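Side-chain contacts in peptidylprolyl isomerase PrsA (Bacillus anthracis, PDB 6VJ4), which catalyses cis-trans isomerisation of peptidyl-proline bonds, assists extracellular folding of secreted proteins and is important for secretion of the protective antigen: residues 201-204 / 205-208; 210-213 / 214-218. One frame throughout, in Å; residues are numbered along the deposited sequence. Where two conformers were deposited one is given.

Contact 1: residues 201-204 / 205-208; sequences LKPY and DEVK
K202, P203 and Y204 meet E206, V207 and K208 in a local contact at the start of helix 204-220, where the loop after strand 189-198 turns into the helix. P203 is the N-cap residue. Its carbonyl O receives E206 N at 2.9 Å and, weakly, V207 N. Y204 O takes two donors, V207 N at 3.1 Å and K208 N at 2.8 Å. The first turn thus mixes i+3 and i+4 bonds.

K208 CB sits over one face of the Y204 ring, 3.8 Å from the centroid, in a CH-pi contact offset toward the rim. The chain then runs across the ring, and K208 CD comes 3.5 Å from Y204 CE2. K208 CG stands between its own N and carbonyl carbon (chi1 65°), and the extended chain beyond it carries NZ to D205 OD1, 2.9 Å away, in a salt bridge. K208 NZ meets D205 OD1 from above the carboxylate plane. The Y204 hydroxyl is hydrogen-bonded to E99, and its ring packs edge-to-face with Y106.

On the other flank K202 CD lies near E206 OE1. K202 is modelled in two conformers, however, so this touch and any attraction between the two charges are doubtful. K208 combines a direct ion pair with aliphatic packing on the tyrosine, so its chain is probably steadied both at its root and at its charged end.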
# COMPACT_ATOMS: atom_id res chain seq x y z
N LEU A 201 12.92 1.33 45.53
CA LEU A 201 12.15 0.64 44.47
C LEU A 201 11.48 -0.59 45.07
O LEU A 201 12.17 -1.42 45.69
CB LEU A 201 13.12 0.30 43.34
CG LEU A 201 12.50 -0.40 42.13
CD1 LEU A 201 11.40 0.44 41.51
CD2 LEU A 201 13.57 -0.74 41.10
N LYS A 202 10.16 -0.69 44.92
CA LYS A 202 9.41 -1.86 45.42
C LYS A 202 9.70 -3.05 44.51
O LYS A 202 10.20 -2.89 43.40
CB LYS A 202 7.91 -1.55 45.48
CG LYS A 202 7.48 -0.66 46.63
CD LYS A 202 6.01 -0.29 46.58
CE LYS A 202 5.57 0.58 47.74
NZ LYS A 202 6.26 1.89 47.74
N PRO A 203 9.40 -4.29 44.95
CA PRO A 203 9.64 -5.45 44.11
C PRO A 203 8.86 -5.36 42.80
O PRO A 203 7.77 -4.80 42.78
CB PRO A 203 9.13 -6.61 44.97
CG PRO A 203 9.21 -6.08 46.37
CD PRO A 203 8.80 -4.64 46.25
N TYR A 204 9.44 -5.92 41.75
CA TYR A 204 8.86 -5.90 40.39
C TYR A 204 7.39 -6.32 40.38
O TYR A 204 6.59 -5.61 39.78
CB TYR A 204 9.69 -6.79 39.47
CG TYR A 204 9.19 -6.83 38.06
CD1 TYR A 204 9.28 -5.72 37.25
CD2 TYR A 204 8.60 -7.97 37.53
CE1 TYR A 204 8.81 -5.73 35.95
CE2 TYR A 204 8.12 -8.00 36.24
CZ TYR A 204 8.25 -6.88 35.44
OH TYR A 204 7.78 -6.89 34.15
N ASP A 205 7.06 -7.45 40.99
CA ASP A 205 5.66 -7.95 40.96
C ASP A 205 4.71 -6.93 41.57
O ASP A 205 3.54 -6.88 41.15
CB ASP A 205 5.59 -9.31 41.66
CG ASP A 205 6.21 -10.41 40.82
OD1 ASP A 205 6.38 -10.19 39.62
OD2 ASP A 205 6.46 -11.50 41.38
N GLU A 206 5.21 -6.11 42.49
CA GLU A 206 4.35 -5.14 43.21
C GLU A 206 4.06 -3.93 42.32
O GLU A 206 2.96 -3.38 42.46
CB GLU A 206 5.01 -4.77 44.53
CG GLU A 206 4.12 -3.96 45.45
CD GLU A 206 4.70 -3.64 46.82
OE1 GLU A 206 4.23 -2.67 47.43
OE2 GLU A 206 5.59 -4.38 47.28
N VAL A 207 4.97 -3.58 41.40
CA VAL A 207 4.78 -2.34 40.59
C VAL A 207 4.63 -2.60 39.08
O VAL A 207 4.32 -1.62 38.39
CB VAL A 207 5.96 -1.39 40.85
CG1 VAL A 207 6.00 -0.93 42.30
CG2 VAL A 207 7.27 -2.02 40.44
N LYS A 208 4.78 -3.83 38.59
CA LYS A 208 4.76 -4.05 37.11
C LYS A 208 3.42 -3.62 36.49
O LYS A 208 3.45 -3.11 35.37
CB LYS A 208 5.13 -5.51 36.80
CG LYS A 208 4.14 -6.57 37.28
CD LYS A 208 4.69 -7.99 37.15
CE LYS A 208 3.70 -9.08 37.50
NZ LYS A 208 4.36 -10.41 37.55

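Contact 2: residues 210-213 / 214-218; sequences SIRK and NLEEE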
# COMPACT_ATOMS: atom_id res chain seq x y z
N SER A 210 1.54 -1.11 37.29
CA SER A 210 1.57 0.37 37.18
C SER A 210 2.55 0.82 36.08
O SER A 210 2.25 1.80 35.40
CB SER A 210 1.92 1.02 38.51
OG SER A 210 3.24 0.71 38.92
N ILE A 211 3.70 0.15 35.97
CA ILE A 211 4.66 0.50 34.88
C ILE A 211 3.98 0.28 33.52
O ILE A 211 4.11 1.15 32.63
CB ILE A 211 5.94 -0.34 35.01
CG1 ILE A 211 6.68 -0.00 36.31
CG2 ILE A 211 6.81 -0.17 33.78
CD1 ILE A 211 7.86 -0.91 36.64
N ARG A 212 3.27 -0.84 33.38
CA ARG A 212 2.59 -1.16 32.10
C ARG A 212 1.54 -0.08 31.81
O ARG A 212 1.51 0.41 30.68
CB ARG A 212 1.95 -2.56 32.15
CG ARG A 212 1.17 -2.93 30.89
CD ARG A 212 0.60 -4.33 30.94
NE ARG A 212 1.66 -5.34 30.88
CZ ARG A 212 2.20 -5.80 29.76
NH1 ARG A 212 1.80 -5.37 28.58
NH2 ARG A 212 3.17 -6.71 29.83
N LYS A 213 0.75 0.27 32.82
CA LYS A 213 -0.31 1.31 32.66
C LYS A 213 0.33 2.63 32.20
O LYS A 213 -0.22 3.26 31.28
CB LYS A 213 -1.07 1.50 33.97
CG LYS A 213 -2.13 2.59 33.96
CD LYS A 213 -2.89 2.72 35.26
CE LYS A 213 -3.72 1.50 35.58
NZ LYS A 213 -4.59 1.73 36.77
N ASN A 214 1.45 3.02 32.83
CA ASN A 214 2.18 4.28 32.49
C ASN A 214 2.68 4.22 31.05
O ASN A 214 2.53 5.21 30.34
CB ASN A 214 3.37 4.54 33.41
CG ASN A 214 3.00 5.14 34.74
OD1 ASN A 214 1.88 5.61 34.92
ND2 ASN A 214 3.95 5.17 35.67
N LEU A 215 3.25 3.08 30.62
CA LEU A 215 3.77 3.00 29.23
C LEU A 215 2.59 3.04 28.26
O LEU A 215 2.75 3.67 27.19
CB LEU A 215 4.59 1.72 29.05
CG LEU A 215 5.98 1.72 29.67
CD1 LEU A 215 6.61 0.35 29.56
CD2 LEU A 215 6.87 2.77 29.01
N GLU A 216 1.48 2.37 28.60
CA GLU A 216 0.28 2.36 27.72
C GLU A 216 -0.17 3.82 27.52
O GLU A 216 -0.29 4.25 26.36
CB GLU A 216 -0.86 1.54 28.34
CG GLU A 216 -0.64 0.03 28.29
CD GLU A 216 -1.65 -0.79 29.08
OE1 GLU A 216 -2.47 -0.19 29.80
OE2 GLU A 216 -1.61 -2.04 28.99
N GLU A 217 -0.37 4.54 28.63
CA GLU A 217 -0.84 5.96 28.60
C GLU A 217 0.15 6.85 27.83
O GLU A 217 -0.30 7.58 26.92
CB GLU A 217 -1.09 6.44 30.03
CG GLU A 217 -2.24 5.69 30.71
CD GLU A 217 -2.41 5.94 32.20
OE1 GLU A 217 -1.55 6.62 32.80
OE2 GLU A 217 -3.41 5.42 32.76
N GLU A 218 1.44 6.79 28.16
CA GLU A 218 2.46 7.65 27.49
C GLU A 218 2.48 7.38 25.98
O GLU A 218 2.54 8.36 25.21
CB GLU A 218 3.84 7.43 28.11
CG GLU A 218 3.96 7.96 29.53
CD GLU A 218 5.21 7.52 30.28
OE1 GLU A 218 5.88 6.57 29.83
OE2 GLU A 218 5.51 8.13 31.33
O HOH W 1 0.63 3.80 36.44
O HOH W 2 -0.20 -3.64 27.65
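R212 and E216, one turn apart on helix 204-220, are joined through a water rather than by a direct ion pair. The water accepts from R212 NH1 at 2.8 Å, in the plane of the guanidinium at its edge. It donates to E216 OE2 at a short 2.5 Å, so the exact length is doubtful. R212 NH1 and E216 OE2 themselves are 4.8 Å apart. The R212 chain bends at chi3 (-68°), which turns the guanidinium away from the direction of its first carbons; E216 OE2 lies 3.5 Å from R212 CG. NH1 also donates to V97 O, so this nitrogen has a protein acceptor besides the water. NH2 has a long, weak ion pair with E99.

The backbone is a regular alpha-helix. N214, L215, E216 and E217 each give their N-H to the carbonyl four residues back, on S210, I211, R212 and K213. The straightest is E217 N to K213 O, 2.9 Å with an angle of 168° at the hydrogen. S210 O has a second donor, a water 2.8 Å away, which also reaches N214 OD1 by a weak bond. The S210 hydroxyl is hydrogen-bonded back to V207 O in the preceding turn.

K213 and E217 lie side by side and point the same way. They meet through K213 CG and E217 OE2, 3.3 Å apart, and their charged ends do not touch. The apolar side of the helix carries I211 and L215. I211 CG2 and L215 CD1 are 4.3 Å apart, an apolar contact, and both side chains pack on H105. I211 also touches Y106 and V102, and L215 touches V97.

In the fold
Following the chain from the N terminus, helix 99-104 and the segment after it come well before both contacts and later pack against them. The chain then passes through the sheet of the PpiC-type (parvulin) isomerase domain and leaves its last strand, 189-198. Contact 1 spans the loop end and the first turn of helix 204-220. Contact 2 follows on the same helix, with centres about 14 Å apart. The two are in series: neither nests in nor crosses the other, and neither closes a long loop. V102 and Y106 touch side chains from both. Together the contacts line helix 204-220 against this earlier part of the chain, as it leads toward helix 223-236.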